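Local coordinates for protein insulinase family protease (Yersinia pestis, PDB 3GO9) that is a predicted protease of the insulinase (M16) family whose peptidase activity is not established, at residues A[92-97]-A[132-137]. Numbering follows the deposited sequence.
Sequences SLWQQG and LAWLSD
L93 and W134 have the nearest CA atoms of the two segments, 8.8 Å apart, where the end of helix 87-95 faces the middle of helix 125-140, so side chains bridge the gap. L93 and W94 come from the first helix. W134 alone meets them from the second. The two tryptophans form a T-shaped (edge-to-face) pair with planes at 83°. W94 presents the edge that carries NE1 and CZ2 to one face of W134. CZ2 sits nearly over the centre of the six-membered ring, 3.6 Å from CH2 of W134. NE1 of W94 lies over the five-membered ring, 3.7 Å from NE1 of W134. The two indole nitrogens are neighbours here, not bonded partners. The NE1 of W134 instead donates to the backbone O of A78, near the end of helix 70-80. That bond helps fix the rotation of the ring that W94 meets. L93 fills in nearer the backbone of helix 125-140. Its CG is anti to the backbone N (chi1 169°), and its CD2 reaches CB of W134 at 3.6 Å. Both helices belong to the M16 peptidase region. L118 of strand 114-120 touches both tryptophans, which places the pair against the seven-stranded mixed sheet. On helix 125-140, L132 and L135 also pack on strand 50-56 of that sheet, while S136 touches helix 222-233.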
# COMPACT_ATOMS: atom_id res chain seq x y z
N SER A 92 10.47 14.45 -24.24
CA SER A 92 9.89 13.38 -25.08
C SER A 92 9.63 12.10 -24.23
O SER A 92 8.58 11.48 -24.34
CB SER A 92 10.76 13.08 -26.29
OG SER A 92 10.36 11.88 -26.94
N LEU A 93 10.59 11.74 -23.38
CA LEU A 93 10.40 10.58 -22.53
C LEU A 93 9.17 10.73 -21.66
O LEU A 93 8.34 9.82 -21.59
CB LEU A 93 11.62 10.30 -21.64
CG LEU A 93 11.43 9.27 -20.55
CD1 LEU A 93 11.14 7.88 -21.11
CD2 LEU A 93 12.74 9.23 -19.69
N TRP A 94 9.08 11.86 -20.95
CA TRP A 94 8.04 12.03 -19.96
C TRP A 94 6.64 12.24 -20.58
O TRP A 94 5.66 11.83 -20.01
CB TRP A 94 8.42 13.08 -18.94
CG TRP A 94 9.38 12.52 -17.99
CD1 TRP A 94 10.72 12.73 -17.91
CD2 TRP A 94 9.07 11.56 -16.98
NE1 TRP A 94 11.27 11.97 -16.90
CE2 TRP A 94 10.27 11.24 -16.32
CE3 TRP A 94 7.89 10.94 -16.58
CZ2 TRP A 94 10.30 10.33 -15.25
CZ3 TRP A 94 7.93 10.04 -15.52
CH2 TRP A 94 9.09 9.77 -14.88
N GLN A 95 6.58 12.79 -21.78
CA GLN A 95 5.35 12.83 -22.53
C GLN A 95 4.82 11.48 -22.94
O GLN A 95 3.65 11.37 -23.30
CB GLN A 95 5.50 13.69 -23.79
CG GLN A 95 5.51 15.15 -23.42
CD GLN A 95 5.59 16.09 -24.56
OE1 GLN A 95 6.20 15.80 -25.58
NE2 GLN A 95 5.02 17.28 -24.37
N GLN A 96 5.67 10.47 -22.89
CA GLN A 96 5.30 9.11 -23.27
C GLN A 96 5.57 8.17 -22.10
O GLN A 96 5.70 6.96 -22.29
CB GLN A 96 6.10 8.69 -24.48
CG GLN A 96 5.87 9.57 -25.72
CD GLN A 96 6.85 9.24 -26.85
OE1 GLN A 96 6.50 8.52 -27.78
NE2 GLN A 96 8.05 9.83 -26.81
N GLY A 97 5.60 8.70 -20.88
CA GLY A 97 5.99 7.87 -19.75
C GLY A 97 4.98 7.73 -18.64
O GLY A 97 5.36 7.29 -17.55
N LEU A 132 15.56 3.46 -18.91
CA LEU A 132 16.66 2.95 -18.12
C LEU A 132 17.77 3.97 -17.95
O LEU A 132 18.44 4.01 -16.89
CB LEU A 132 17.18 1.62 -18.70
CG LEU A 132 16.23 0.43 -18.67
CD1 LEU A 132 16.96 -0.78 -19.28
CD2 LEU A 132 15.77 0.07 -17.25
N ALA A 133 17.98 4.83 -18.97
CA ALA A 133 18.99 5.85 -18.93
C ALA A 133 18.58 6.93 -17.91
O ALA A 133 19.43 7.38 -17.11
CB ALA A 133 19.16 6.41 -20.30
N TRP A 134 17.30 7.30 -17.89
CA TRP A 134 16.81 8.29 -16.96
C TRP A 134 16.96 7.74 -15.53
O TRP A 134 17.39 8.42 -14.62
CB TRP A 134 15.35 8.70 -17.21
CG TRP A 134 14.91 9.83 -16.33
CD1 TRP A 134 15.18 11.16 -16.52
CD2 TRP A 134 14.20 9.74 -15.08
NE1 TRP A 134 14.64 11.90 -15.48
CE2 TRP A 134 14.02 11.05 -14.61
CE3 TRP A 134 13.68 8.68 -14.32
CZ2 TRP A 134 13.37 11.33 -13.43
CZ3 TRP A 134 12.98 8.98 -13.14
CH2 TRP A 134 12.86 10.30 -12.72
N LEU A 135 16.60 6.48 -15.35
CA LEU A 135 16.64 5.87 -14.02
C LEU A 135 18.09 5.70 -13.54
O LEU A 135 18.37 5.88 -12.34
CB LEU A 135 15.94 4.53 -13.98
CG LEU A 135 14.41 4.61 -14.12
CD1 LEU A 135 13.82 3.23 -14.46
CD2 LEU A 135 13.74 5.17 -12.89
N SER A 136 18.99 5.34 -14.44
CA SER A 136 20.45 5.24 -14.08
C SER A 136 21.12 6.59 -13.88
O SER A 136 21.96 6.74 -12.98
CB SER A 136 21.21 4.32 -15.01
OG SER A 136 21.14 4.70 -16.36
N ASP A 137 20.75 7.58 -14.67
CA ASP A 137 21.16 8.97 -14.39
C ASP A 137 20.71 9.37 -12.99
O ASP A 137 21.48 9.94 -12.21
CB ASP A 137 20.52 9.99 -15.37
CG ASP A 137 21.08 9.98 -16.80
OD1 ASP A 137 22.11 9.30 -17.10
OD2 ASP A 137 20.48 10.77 -17.60